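Side-chain contacts in inactive glucansucrase (Lactobacillus reuteri, PDB 5JBD), which is an inactive glucansucrase of glycoside hydrolase family 70, built on a TIM barrel and carrying a bound calcium ion: residues W258-F261 / K267-G270; F261-G266 / N301-T306; D315-N320 / H650-D655; F689-A694 / N732-L737; K803-L808 / D814-K819. All blocks are in the same frame, centred on the assembly; numbering follows the deposited sequence.

Interaction 1. Residues W258-F261 / K267-G270; sequences WEYF and KLMG
Leu-268 sends its CD1 methyl between Tyr-260 and Phe-261, the two aromatic residues near the C-terminal end of helix 249-263. The methyl rests 3.8 Å from Phe-261 CA and 4.1 Å from Tyr-260 CE2, so it meets backbone as well as rings; the leucine and Tyr-260 side chains stand at about a right angle. Both aromatic side chains have CG opposite the backbone N (chi1 175° for Phe-261), which turns the rings to the carbonyl side of their residues, where the next short helix lies. Met-269 meets the outer part of the Phe-261 ring, at CE1 and CZ. Its chain folds back at chi2 and chi3 and brings SD up to the ring edge, 4.0 Å from Phe-261 CE1 and 79° off the ring normal. Tyr-713 meets Phe-261 edge-to-face, and Tyr-804 touches Phe-261 and Leu-268. No hydrogen bond joins the segments: this is apolar packing with an edge-on Met-aromatic contact, joining two consecutive helices, 249-263 and 265-269, that precede barrel strand 279-282.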
# COMPACT_ATOMS: atom_id res chain seq x y z
N TRP A 258 1.94 -10.38 15.82
CA TRP A 258 0.94 -9.52 15.15
C TRP A 258 -0.15 -10.35 14.46
O TRP A 258 -1.34 -10.04 14.55
CB TRP A 258 1.65 -8.64 14.12
CG TRP A 258 0.86 -7.47 13.58
CD1 TRP A 258 -0.19 -6.84 14.18
CD2 TRP A 258 1.12 -6.76 12.37
NE1 TRP A 258 -0.61 -5.79 13.40
CE2 TRP A 258 0.18 -5.71 12.29
CE3 TRP A 258 2.05 -6.90 11.34
CZ2 TRP A 258 0.14 -4.83 11.21
CZ3 TRP A 258 2.02 -6.02 10.28
CH2 TRP A 258 1.07 -4.99 10.22
N GLU A 259 0.28 -11.40 13.77
CA GLU A 259 -0.66 -12.33 13.12
C GLU A 259 -1.57 -13.01 14.13
O GLU A 259 -2.79 -13.06 13.94
CB GLU A 259 0.11 -13.36 12.29
CG GLU A 259 0.80 -12.74 11.07
CD GLU A 259 2.02 -13.51 10.60
OE1 GLU A 259 2.16 -14.70 10.94
OE2 GLU A 259 2.87 -12.90 9.90
N TYR A 260 -0.99 -13.46 15.25
CA TYR A 260 -1.76 -14.09 16.32
C TYR A 260 -2.81 -13.11 16.88
O TYR A 260 -3.95 -13.50 17.13
CB TYR A 260 -0.83 -14.62 17.43
CG TYR A 260 -1.59 -15.27 18.57
CD1 TYR A 260 -2.08 -16.57 18.47
CD2 TYR A 260 -1.85 -14.55 19.74
CE1 TYR A 260 -2.81 -17.14 19.51
CE2 TYR A 260 -2.57 -15.11 20.78
CZ TYR A 260 -3.04 -16.40 20.67
OH TYR A 260 -3.75 -16.93 21.72
N PHE A 261 -2.41 -11.85 17.05
CA PHE A 261 -3.31 -10.79 17.53
C PHE A 261 -4.51 -10.60 16.61
O PHE A 261 -5.67 -10.62 17.04
CB PHE A 261 -2.52 -9.49 17.66
CG PHE A 261 -3.33 -8.27 18.03
CD1 PHE A 261 -3.71 -8.04 19.35
CD2 PHE A 261 -3.67 -7.32 17.07
CE1 PHE A 261 -4.43 -6.91 19.70
CE2 PHE A 261 -4.38 -6.18 17.41
CZ PHE A 261 -4.77 -5.98 18.73
N LYS A 267 -11.41 -11.32 20.87
CA LYS A 267 -11.15 -12.03 22.13
C LYS A 267 -10.08 -11.33 22.94
O LYS A 267 -10.23 -11.13 24.13
CB LYS A 267 -10.75 -13.49 21.89
CG LYS A 267 -11.94 -14.35 21.53
CD LYS A 267 -11.69 -15.84 21.51
CE LYS A 267 -13.01 -16.61 21.41
NZ LYS A 267 -12.83 -18.06 21.14
N LEU A 268 -9.00 -10.94 22.27
CA LEU A 268 -7.87 -10.33 22.94
C LEU A 268 -8.10 -8.88 23.40
O LEU A 268 -7.44 -8.43 24.32
CB LEU A 268 -6.64 -10.40 22.04
CG LEU A 268 -6.12 -11.81 21.80
CD1 LEU A 268 -5.00 -11.76 20.78
CD2 LEU A 268 -5.66 -12.47 23.10
N MET A 269 -9.03 -8.17 22.76
CA MET A 269 -9.38 -6.80 23.17
C MET A 269 -10.54 -6.73 24.16
O MET A 269 -10.81 -5.66 24.71
CB MET A 269 -9.73 -5.95 21.95
CG MET A 269 -8.55 -5.67 21.03
SD MET A 269 -7.15 -4.85 21.83
CE MET A 269 -7.92 -3.32 22.35
N GLY A 270 -11.22 -7.85 24.40
CA GLY A 270 -12.46 -7.85 25.16
C GLY A 270 -13.61 -7.20 24.40
O GLY A 270 -14.57 -6.72 25.01

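Interaction 2. Residues F261-G266 / N301-T306; sequences FLLNYG and NDMYHT
Leu-263 meets Met-303 and Tyr-304 where helices 249-263 and 291-304 lie side by side on the outside of the TIM barrel, one before and one after strand 279-282 in the chain. The apolar part is made by the leucine. Its CD1 lies 3.9 Å from Met-303 SD and reaches the edge of the Tyr-304 ring near CE2, while its CB sits 3.6 Å from Tyr-304 OH. Met-303 bends at chi3 (71°), bringing CE to 3.7 Å from Asn-264 ND2, a van der Waals approach from the opposite direction. Tyr-304 has further neighbours: Met-303 CB lies 3.8 Å above the centre of one ring face, and the ring stacks with His-316. The polar part needs a water, since the segments share no direct hydrogen bond. Asn-264 divides its amide between two tasks, with ND2 bound to Tyr-260 O and OD1 accepting from the water at 2.9 Å. That same water hydrogen-bonds to Tyr-304 OH at 2.6 Å.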
# COMPACT_ATOMS: atom_id res chain seq x y z
N PHE A 261 -2.41 -11.85 17.05
CA PHE A 261 -3.31 -10.79 17.53
C PHE A 261 -4.51 -10.60 16.61
O PHE A 261 -5.67 -10.62 17.04
CB PHE A 261 -2.52 -9.49 17.66
CG PHE A 261 -3.33 -8.27 18.03
CD1 PHE A 261 -3.71 -8.04 19.35
CD2 PHE A 261 -3.67 -7.32 17.07
CE1 PHE A 261 -4.43 -6.91 19.70
CE2 PHE A 261 -4.38 -6.18 17.41
CZ PHE A 261 -4.77 -5.98 18.73
N LEU A 262 -4.23 -10.44 15.32
CA LEU A 262 -5.29 -10.21 14.33
C LEU A 262 -6.23 -11.42 14.21
O LEU A 262 -7.44 -11.25 14.08
CB LEU A 262 -4.70 -9.82 12.99
CG LEU A 262 -3.99 -8.46 12.98
CD1 LEU A 262 -3.19 -8.31 11.71
CD2 LEU A 262 -4.96 -7.29 13.16
N LEU A 263 -5.67 -12.63 14.31
CA LEU A 263 -6.46 -13.87 14.22
C LEU A 263 -7.31 -14.14 15.46
O LEU A 263 -8.16 -15.04 15.43
CB LEU A 263 -5.55 -15.08 13.95
CG LEU A 263 -4.84 -15.16 12.59
CD1 LEU A 263 -3.68 -16.16 12.63
CD2 LEU A 263 -5.79 -15.53 11.45
N ASN A 264 -7.10 -13.36 16.54
CA ASN A 264 -7.88 -13.43 17.76
C ASN A 264 -8.32 -12.04 18.27
O ASN A 264 -8.55 -11.86 19.47
CB ASN A 264 -7.04 -14.14 18.83
CG ASN A 264 -6.80 -15.59 18.49
OD1 ASN A 264 -7.66 -16.43 18.69
ND2 ASN A 264 -5.63 -15.89 17.95
N TYR A 265 -8.47 -11.08 17.35
CA TYR A 265 -8.63 -9.65 17.69
C TYR A 265 -9.68 -9.35 18.77
O TYR A 265 -9.35 -8.77 19.83
CB TYR A 265 -8.91 -8.82 16.42
CG TYR A 265 -9.11 -7.35 16.72
CD1 TYR A 265 -8.04 -6.54 17.11
CD2 TYR A 265 -10.38 -6.77 16.66
CE1 TYR A 265 -8.22 -5.21 17.42
CE2 TYR A 265 -10.56 -5.42 16.93
CZ TYR A 265 -9.48 -4.65 17.31
OH TYR A 265 -9.64 -3.32 17.64
N GLY A 266 -10.93 -9.72 18.52
CA GLY A 266 -12.01 -9.42 19.46
C GLY A 266 -11.79 -10.04 20.85
O GLY A 266 -11.96 -9.37 21.88
N ASN A 301 -0.87 -23.13 10.12
CA ASN A 301 -0.91 -24.61 10.18
C ASN A 301 -0.82 -25.15 11.62
O ASN A 301 -1.52 -26.10 11.98
CB ASN A 301 0.17 -25.26 9.30
CG ASN A 301 0.01 -26.77 9.19
OD1 ASN A 301 -1.10 -27.28 9.01
ND2 ASN A 301 1.11 -27.49 9.31
N ASP A 302 0.04 -24.56 12.44
CA ASP A 302 0.11 -24.92 13.87
C ASP A 302 -1.21 -24.69 14.59
O ASP A 302 -1.66 -25.54 15.36
CB ASP A 302 1.21 -24.11 14.56
CG ASP A 302 2.60 -24.62 14.24
OD1 ASP A 302 2.72 -25.66 13.55
OD2 ASP A 302 3.56 -23.95 14.67
N MET A 303 -1.83 -23.54 14.33
CA MET A 303 -3.05 -23.13 15.02
C MET A 303 -4.28 -23.90 14.52
O MET A 303 -5.13 -24.29 15.32
CB MET A 303 -3.29 -21.62 14.85
CG MET A 303 -2.31 -20.71 15.60
SD MET A 303 -2.51 -18.96 15.15
CE MET A 303 -4.09 -18.64 15.94
N TYR A 304 -4.37 -24.10 13.20
CA TYR A 304 -5.60 -24.59 12.57
C TYR A 304 -5.48 -25.88 11.73
O TYR A 304 -6.49 -26.34 11.20
CB TYR A 304 -6.17 -23.47 11.69
CG TYR A 304 -6.36 -22.13 12.39
CD1 TYR A 304 -7.21 -22.01 13.49
CD2 TYR A 304 -5.73 -20.96 11.92
CE1 TYR A 304 -7.40 -20.77 14.12
CE2 TYR A 304 -5.92 -19.73 12.54
CZ TYR A 304 -6.75 -19.63 13.63
OH TYR A 304 -6.95 -18.39 14.23
N HIS A 305 -4.28 -26.43 11.54
CA HIS A 305 -4.08 -27.70 10.83
C HIS A 305 -4.62 -27.64 9.39
O HIS A 305 -5.54 -28.36 8.98
CB HIS A 305 -4.67 -28.84 11.63
CG HIS A 305 -4.26 -28.82 13.06
ND1 HIS A 305 -2.97 -29.11 13.46
CD2 HIS A 305 -4.95 -28.51 14.18
CE1 HIS A 305 -2.90 -29.02 14.77
NE2 HIS A 305 -4.08 -28.65 15.23
N THR A 306 -4.00 -26.74 8.64
CA THR A 306 -4.41 -26.38 7.29
C THR A 306 -3.77 -27.29 6.24
O THR A 306 -4.43 -27.66 5.27
CB THR A 306 -4.02 -24.93 6.98
OG1 THR A 306 -2.64 -24.74 7.30
CG2 THR A 306 -4.85 -23.97 7.80
O HOH W 1 -7.85 -18.52 16.67

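Interaction 3. Residues D315-N320 / H650-D655; sequences DHLSYN and HMIYED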
# COMPACT_ATOMS: atom_id res chain seq x y z
N ASP A 315 -11.14 -22.53 5.10
CA ASP A 315 -11.73 -21.70 6.17
C ASP A 315 -10.79 -20.56 6.61
O ASP A 315 -11.26 -19.57 7.18
CB ASP A 315 -12.09 -22.55 7.39
CG ASP A 315 -13.38 -23.36 7.21
OD1 ASP A 315 -14.15 -23.11 6.27
OD2 ASP A 315 -13.62 -24.27 8.03
N HIS A 316 -9.49 -20.71 6.35
CA HIS A 316 -8.50 -19.67 6.68
C HIS A 316 -7.82 -19.14 5.42
O HIS A 316 -6.60 -18.94 5.38
CB HIS A 316 -7.51 -20.24 7.72
CG HIS A 316 -8.18 -20.60 9.01
ND1 HIS A 316 -8.51 -19.65 9.97
CD2 HIS A 316 -8.64 -21.78 9.49
CE1 HIS A 316 -9.12 -20.24 10.98
NE2 HIS A 316 -9.21 -21.53 10.72
N LEU A 317 -8.64 -18.88 4.40
CA LEU A 317 -8.14 -18.43 3.10
C LEU A 317 -7.20 -17.26 3.27
O LEU A 317 -7.56 -16.28 3.91
CB LEU A 317 -9.32 -18.00 2.20
CG LEU A 317 -9.00 -17.84 0.71
CD1 LEU A 317 -8.59 -19.16 0.07
CD2 LEU A 317 -10.19 -17.22 -0.01
N SER A 318 -6.00 -17.39 2.70
CA SER A 318 -5.04 -16.30 2.67
C SER A 318 -4.47 -16.14 1.26
O SER A 318 -4.32 -17.13 0.53
CB SER A 318 -3.93 -16.54 3.71
OG SER A 318 -4.47 -16.55 5.04
N TYR A 319 -4.16 -14.91 0.89
CA TYR A 319 -3.82 -14.58 -0.50
C TYR A 319 -2.84 -13.41 -0.57
O TYR A 319 -3.02 -12.40 0.15
CB TYR A 319 -5.09 -14.30 -1.34
CG TYR A 319 -6.25 -13.58 -0.64
CD1 TYR A 319 -7.18 -14.29 0.13
CD2 TYR A 319 -6.48 -12.22 -0.84
CE1 TYR A 319 -8.25 -13.66 0.75
CE2 TYR A 319 -7.55 -11.58 -0.23
CZ TYR A 319 -8.45 -12.30 0.56
OH TYR A 319 -9.53 -11.68 1.16
N ASN A 320 -1.82 -13.56 -1.42
CA ASN A 320 -0.68 -12.63 -1.47
C ASN A 320 -0.81 -11.66 -2.61
O ASN A 320 -1.01 -12.07 -3.74
CB ASN A 320 0.64 -13.40 -1.65
CG ASN A 320 1.00 -14.25 -0.45
OD1 ASN A 320 0.37 -14.15 0.60
ND2 ASN A 320 2.01 -15.10 -0.60
N HIS A 650 -15.16 -20.35 -3.71
CA HIS A 650 -14.95 -19.09 -3.00
C HIS A 650 -14.95 -17.89 -3.95
O HIS A 650 -14.67 -18.01 -5.16
CB HIS A 650 -13.63 -19.14 -2.22
CG HIS A 650 -13.64 -20.16 -1.13
ND1 HIS A 650 -13.57 -19.84 0.20
CD2 HIS A 650 -13.77 -21.51 -1.19
CE1 HIS A 650 -13.65 -20.94 0.92
NE2 HIS A 650 -13.78 -21.97 0.11
N MET A 651 -15.30 -16.74 -3.37
CA MET A 651 -15.25 -15.44 -4.01
C MET A 651 -14.90 -14.37 -2.98
O MET A 651 -15.55 -14.27 -1.93
CB MET A 651 -16.58 -15.11 -4.69
CG MET A 651 -16.63 -13.71 -5.28
SD MET A 651 -18.00 -13.47 -6.42
CE MET A 651 -19.35 -13.49 -5.28
N ILE A 652 -13.88 -13.58 -3.31
CA ILE A 652 -13.37 -12.52 -2.47
C ILE A 652 -14.07 -11.19 -2.84
O ILE A 652 -14.43 -10.98 -4.00
CB ILE A 652 -11.83 -12.38 -2.64
CG1 ILE A 652 -11.14 -13.64 -2.11
CG2 ILE A 652 -11.30 -11.15 -1.89
CD1 ILE A 652 -9.73 -13.84 -2.62
N TYR A 653 -14.27 -10.33 -1.84
CA TYR A 653 -14.77 -8.95 -2.04
C TYR A 653 -13.83 -7.95 -1.39
O TYR A 653 -13.59 -8.03 -0.18
CB TYR A 653 -16.16 -8.83 -1.45
CG TYR A 653 -16.82 -7.48 -1.63
CD1 TYR A 653 -17.13 -6.99 -2.89
CD2 TYR A 653 -17.16 -6.70 -0.52
CE1 TYR A 653 -17.77 -5.76 -3.06
CE2 TYR A 653 -17.78 -5.45 -0.68
CZ TYR A 653 -18.09 -4.99 -1.94
OH TYR A 653 -18.71 -3.77 -2.10
N GLU A 654 -13.25 -7.05 -2.19
CA GLU A 654 -12.41 -5.96 -1.68
C GLU A 654 -13.36 -4.88 -1.18
O GLU A 654 -14.11 -4.31 -1.97
CB GLU A 654 -11.47 -5.37 -2.76
CG GLU A 654 -10.61 -4.23 -2.20
CD GLU A 654 -9.51 -3.72 -3.10
OE1 GLU A 654 -9.48 -4.01 -4.30
OE2 GLU A 654 -8.64 -3.00 -2.58
N ASP A 655 -13.31 -4.58 0.11
CA ASP A 655 -14.35 -3.75 0.75
C ASP A 655 -14.11 -2.24 0.74
O ASP A 655 -14.91 -1.49 1.32
CB ASP A 655 -14.62 -4.24 2.18
CG ASP A 655 -13.75 -3.59 3.24
OD1 ASP A 655 -12.64 -3.08 2.93
OD2 ASP A 655 -14.20 -3.60 4.41
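Ile-652 presses its CD1 methyl squarely onto the face of the Tyr-319 ring, in a CH-pi contact 3.6 Å from the ring centroid and only 8° off the normal. The two side chains come from opposite directions, and each torsion matters. Tyr-319 places CG between its backbone N and carbonyl carbon, the crowded position (chi1 37°), and so lays the ring across the end of the isoleucine. Ile-652 extends CG1 and CD1 with chi2 near 160°, and its second branch, CG2, lies 3.6 Å from Tyr-319 OH. That hydroxyl is satisfied elsewhere, by a hydrogen bond with Gln-745 OE1, which holds the outer end of the ring. One layer along, Leu-317 folds its own chain (chi2 65°) so that CD2 lies 4.3 Å from both Ile-652 CG1 and His-650 ND1. The leucine contact with the imidazole is loose, and ND1 is tied to Asp-688 OD2. Leu-317 and Tyr-319 point to the other segment while Ser-318 between them points away; His-650 and Ile-652 flank Met-651 in the same alternating way. Val-460 and Gln-462 also touch Ile-652, and Trp-690 touches Tyr-319. Strands 319-320 and 652-654 stand four places apart in the ring of eight parallel strands, so their inward side chains meet across the interior, as in the layered core of a TIM barrel.

Interaction 4. Residues F689-A694 / N732-L737; sequences FWMAPA and NTIAAL
Phe-689 and Leu-737 form the tight end of a strand-to-helix contact in the TIM barrel, where helix 727-739 leads from strand 688-691 to its parallel neighbour 743-748 in a beta-alpha-beta crossover. The short segments run nearly antiparallel (171°), their axes 11.4 Å apart. Leu-737 CD1 sits over one face of the Phe-689 ring, 3.6 Å above its plane but offset toward the rim, and is nearest to Phe-689 CD1 at 3.6 Å. The other methyl, CD2, is 4.2 Å from Phe-689 CD2, so the leucine fork spans the ring, the two side chains crossing at about a right angle. With CG opposite the backbone N (chi1 -157°), Phe-689 is turned out of the strand to present that face to the helix. Phe-681 meets the same ring edge-to-face, and Met-691 CG lies in plane at its edge. One helical turn back, the packing relaxes. Met-691 reaches toward the helix with its thioether, but its CE is 4.5 Å from Thr-733 CG2; the threonine hydroxyl is engaged elsewhere, with Tyr-671 O and Glu-729 O. The far side is more open: Asn-732 is exposed, though its OD1 bonds Asn-272 ND2, and Ala-735 and Ala-736 are partly exposed. From the flank of the helix, Ile-734 brings CG1 to 4.2 Å from Met-691 SD.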
# COMPACT_ATOMS: atom_id res chain seq x y z
N PHE A 689 -14.33 -11.95 2.80
CA PHE A 689 -14.46 -10.49 2.88
C PHE A 689 -13.10 -9.89 3.20
O PHE A 689 -12.59 -10.06 4.32
CB PHE A 689 -15.52 -10.14 3.94
CG PHE A 689 -16.16 -8.78 3.77
CD1 PHE A 689 -15.65 -7.68 4.42
CD2 PHE A 689 -17.30 -8.62 2.99
CE1 PHE A 689 -16.23 -6.43 4.28
CE2 PHE A 689 -17.91 -7.37 2.85
CZ PHE A 689 -17.37 -6.28 3.50
N TRP A 690 -12.51 -9.20 2.23
CA TRP A 690 -11.22 -8.53 2.39
C TRP A 690 -11.48 -7.14 2.98
O TRP A 690 -12.07 -6.26 2.33
CB TRP A 690 -10.45 -8.49 1.06
CG TRP A 690 -9.29 -7.56 0.92
CD1 TRP A 690 -8.59 -6.92 1.91
CD2 TRP A 690 -8.68 -7.15 -0.31
NE1 TRP A 690 -7.59 -6.15 1.37
CE2 TRP A 690 -7.63 -6.26 0.01
CE3 TRP A 690 -8.92 -7.45 -1.66
CZ2 TRP A 690 -6.83 -5.65 -0.97
CZ3 TRP A 690 -8.13 -6.85 -2.63
CH2 TRP A 690 -7.08 -5.97 -2.28
N MET A 691 -11.03 -6.96 4.22
CA MET A 691 -11.15 -5.69 4.93
C MET A 691 -9.89 -4.85 4.79
O MET A 691 -8.77 -5.36 4.81
CB MET A 691 -11.46 -5.92 6.41
CG MET A 691 -12.73 -6.74 6.61
SD MET A 691 -13.64 -6.47 8.14
CE MET A 691 -14.23 -4.81 7.81
N ALA A 692 -10.10 -3.55 4.64
CA ALA A 692 -9.02 -2.58 4.53
C ALA A 692 -8.04 -2.71 5.69
O ALA A 692 -8.42 -3.14 6.78
CB ALA A 692 -9.60 -1.16 4.50
N PRO A 693 -6.77 -2.32 5.46
CA PRO A 693 -5.85 -2.26 6.59
C PRO A 693 -6.44 -1.32 7.65
O PRO A 693 -6.73 -0.16 7.36
CB PRO A 693 -4.57 -1.68 5.98
CG PRO A 693 -5.04 -0.91 4.79
CD PRO A 693 -6.15 -1.75 4.25
N ALA A 694 -6.63 -1.84 8.86
CA ALA A 694 -7.48 -1.19 9.85
C ALA A 694 -6.69 -0.33 10.85
O ALA A 694 -7.28 0.26 11.75
CB ALA A 694 -8.28 -2.25 10.58
N ASN A 732 -17.60 -6.14 16.06
CA ASN A 732 -19.02 -6.42 15.82
C ASN A 732 -19.31 -6.67 14.35
O ASN A 732 -20.13 -7.53 14.02
CB ASN A 732 -19.91 -5.27 16.34
CG ASN A 732 -20.09 -5.31 17.84
OD1 ASN A 732 -20.12 -6.38 18.48
ND2 ASN A 732 -20.21 -4.14 18.42
N THR A 733 -18.63 -5.94 13.46
CA THR A 733 -18.77 -6.13 12.02
C THR A 733 -18.28 -7.52 11.58
O THR A 733 -18.97 -8.20 10.82
CB THR A 733 -18.05 -5.02 11.24
OG1 THR A 733 -18.57 -3.75 11.65
CG2 THR A 733 -18.23 -5.18 9.73
N ILE A 734 -17.13 -7.94 12.09
CA ILE A 734 -16.60 -9.28 11.79
C ILE A 734 -17.60 -10.35 12.24
O ILE A 734 -17.87 -11.31 11.49
CB ILE A 734 -15.21 -9.51 12.40
CG1 ILE A 734 -14.19 -8.60 11.72
CG2 ILE A 734 -14.78 -10.97 12.25
CD1 ILE A 734 -12.88 -8.47 12.45
N ALA A 735 -18.16 -10.18 13.43
CA ALA A 735 -19.15 -11.13 13.98
C ALA A 735 -20.41 -11.19 13.12
O ALA A 735 -20.95 -12.27 12.88
CB ALA A 735 -19.51 -10.77 15.41
N ALA A 736 -20.87 -10.02 12.66
CA ALA A 736 -22.03 -9.95 11.76
C ALA A 736 -21.78 -10.68 10.43
O ALA A 736 -22.64 -11.41 9.96
CB ALA A 736 -22.43 -8.50 11.52
N LEU A 737 -20.59 -10.50 9.86
CA LEU A 737 -20.23 -11.23 8.64
C LEU A 737 -20.14 -12.74 8.90
O LEU A 737 -20.62 -13.53 8.10
CB LEU A 737 -18.91 -10.71 8.07
CG LEU A 737 -18.97 -9.26 7.56
CD1 LEU A 737 -17.58 -8.70 7.33
CD2 LEU A 737 -19.80 -9.16 6.28

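Interaction 5. Residues K803-L808 / D814-K819; sequences KYLAEL and DLFTTK
Phe-816 lies against Leu-805 and Leu-808 where the chain, after the short helix 805-811, turns back through a 3-10 segment that includes Asp-814 and Leu-815. In the first shell Leu-805 CD2 approaches the end of the ring at 4.0 Å from Phe-816 CZ, the two side chains at about a right angle. Leu-808 comes from another side: its backbone C lies at the ring edge, 4.0 Å from Phe-816 CE2, and its CB is similarly close. Leu-815 adds a looser touch, its CD1 being 4.4 Å from Leu-808 CB. Leu-815 also backs the ring itself, with CB 3.7 Å above one face of Phe-816 and offset toward the rim. Further out, helices 249-263 and 291-304 underlie this helix-turn unit: Phe-816 rests on Ala-253, Leu-808 on Tyr-260 and Leu-299, and Leu-815 on Leu-299. Pro-827 and Pro-829 touch Phe-816 from a neighbouring loop. What fixes the backbone after the aromatic residue is the carbonyl of Asp-814, which takes three donors. Thr-817 N and Thr-818 N bind it, and Thr-818 OG1 donates at 2.8 Å to Asp-814 O from 37° out of the carbonyl plane, with a C=O to donor angle of 138°.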
# COMPACT_ATOMS: atom_id res chain seq x y z
N LYS A 803 3.62 -9.35 23.15
CA LYS A 803 2.84 -9.77 24.33
C LYS A 803 2.51 -11.27 24.35
O LYS A 803 2.49 -11.89 25.41
CB LYS A 803 1.56 -8.93 24.43
CG LYS A 803 0.68 -9.25 25.63
CD LYS A 803 -0.55 -8.35 25.63
CE LYS A 803 -1.43 -8.65 26.80
NZ LYS A 803 -2.65 -7.79 26.86
N TYR A 804 2.26 -11.84 23.17
CA TYR A 804 1.84 -13.23 23.01
C TYR A 804 2.98 -14.22 22.71
O TYR A 804 2.73 -15.42 22.52
CB TYR A 804 0.76 -13.29 21.90
CG TYR A 804 -0.27 -12.19 22.10
CD1 TYR A 804 -1.11 -12.23 23.19
CD2 TYR A 804 -0.35 -11.09 21.24
CE1 TYR A 804 -2.04 -11.22 23.41
CE2 TYR A 804 -1.27 -10.08 21.46
CZ TYR A 804 -2.11 -10.16 22.54
OH TYR A 804 -3.03 -9.17 22.77
N LEU A 805 4.23 -13.74 22.68
CA LEU A 805 5.36 -14.60 22.32
C LEU A 805 5.58 -15.79 23.28
O LEU A 805 5.87 -16.90 22.82
CB LEU A 805 6.65 -13.78 22.16
CG LEU A 805 6.65 -12.87 20.91
CD1 LEU A 805 7.88 -11.97 20.92
CD2 LEU A 805 6.61 -13.68 19.62
N ALA A 806 5.46 -15.55 24.59
CA ALA A 806 5.68 -16.61 25.57
C ALA A 806 4.63 -17.71 25.43
O ALA A 806 4.96 -18.89 25.48
CB ALA A 806 5.69 -16.06 26.99
N GLU A 807 3.38 -17.32 25.22
CA GLU A 807 2.31 -18.30 25.02
C GLU A 807 2.43 -19.04 23.65
O GLU A 807 2.18 -20.25 23.58
CB GLU A 807 0.93 -17.68 25.27
CG GLU A 807 0.50 -17.69 26.73
CD GLU A 807 0.27 -19.07 27.30
OE1 GLU A 807 0.04 -20.05 26.56
OE2 GLU A 807 0.30 -19.18 28.53
N LEU A 808 2.87 -18.33 22.61
CA LEU A 808 3.16 -18.97 21.32
C LEU A 808 4.30 -19.98 21.44
O LEU A 808 4.22 -21.06 20.86
CB LEU A 808 3.49 -17.93 20.25
CG LEU A 808 2.30 -17.10 19.73
CD1 LEU A 808 2.78 -15.92 18.91
CD2 LEU A 808 1.34 -17.96 18.91
N ASP A 814 7.93 -25.11 17.80
CA ASP A 814 8.50 -25.20 16.43
C ASP A 814 8.67 -23.83 15.72
O ASP A 814 9.58 -23.66 14.90
CB ASP A 814 7.68 -26.16 15.55
CG ASP A 814 6.20 -25.77 15.50
OD1 ASP A 814 5.46 -26.05 16.47
OD2 ASP A 814 5.79 -25.16 14.51
N LEU A 815 7.80 -22.87 16.05
CA LEU A 815 7.90 -21.52 15.51
C LEU A 815 9.27 -20.90 15.73
O LEU A 815 9.73 -20.11 14.89
CB LEU A 815 6.83 -20.60 16.13
CG LEU A 815 5.37 -20.89 15.76
CD1 LEU A 815 4.44 -19.95 16.51
CD2 LEU A 815 5.17 -20.77 14.27
N PHE A 816 9.90 -21.22 16.87
CA PHE A 816 11.15 -20.60 17.28
C PHE A 816 12.34 -21.56 17.26
O PHE A 816 13.41 -21.23 17.79
CB PHE A 816 10.93 -19.93 18.65
CG PHE A 816 9.72 -19.03 18.67
CD1 PHE A 816 9.71 -17.84 17.97
CD2 PHE A 816 8.55 -19.41 19.33
CE1 PHE A 816 8.59 -17.03 17.93
CE2 PHE A 816 7.43 -18.60 19.31
CZ PHE A 816 7.45 -17.41 18.61
N THR A 817 12.16 -22.73 16.64
CA THR A 817 13.30 -23.61 16.30
C THR A 817 13.48 -23.86 14.79
O THR A 817 14.55 -24.26 14.37
CB THR A 817 13.22 -24.96 17.04
OG1 THR A 817 12.00 -25.63 16.71
CG2 THR A 817 13.30 -24.75 18.54
N THR A 818 12.44 -23.62 13.98
CA THR A 818 12.55 -23.76 12.53
C THR A 818 13.46 -22.68 11.97
O THR A 818 13.18 -21.49 12.14
CB THR A 818 11.18 -23.67 11.89
OG1 THR A 818 10.37 -24.73 12.40
CG2 THR A 818 11.27 -23.76 10.34
N LYS A 819 14.53 -23.10 11.31
CA LYS A 819 15.51 -22.14 10.77
C LYS A 819 14.99 -21.53 9.48
O LYS A 819 14.68 -22.25 8.54
CB LYS A 819 16.85 -22.81 10.55
CG LYS A 819 17.51 -23.25 11.86
CD LYS A 819 18.86 -23.89 11.61
CE LYS A 819 19.66 -24.05 12.91
NZ LYS A 819 19.46 -25.39 13.50

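Overall arrangement
Interactions 1 and 2 share Phe-261 and touch directly, with centres about 9 Å apart. Interaction 5 sits outside them, its centre about 16 Å from that of interaction 1: Tyr-260 CD2 lies 3.6 Å from Tyr-804 CB. It also abuts interaction 2, where Asp-302 OD2 and Asp-814 OD2 are only 2.5 Å apart, a closeness that may mean a shared proton. Inward, Tyr-304 stacks on His-316, tying interaction 2 to the chain that enters the barrel core in interaction 3. Interactions 3 and 4, with centres about 12 Å apart, are joined by neighbouring strands 652-654 and 688-691. The calcium ion, bound by Glu-237, Asp-243, Asn-287 and Asn-751, belongs to none of the five contacts.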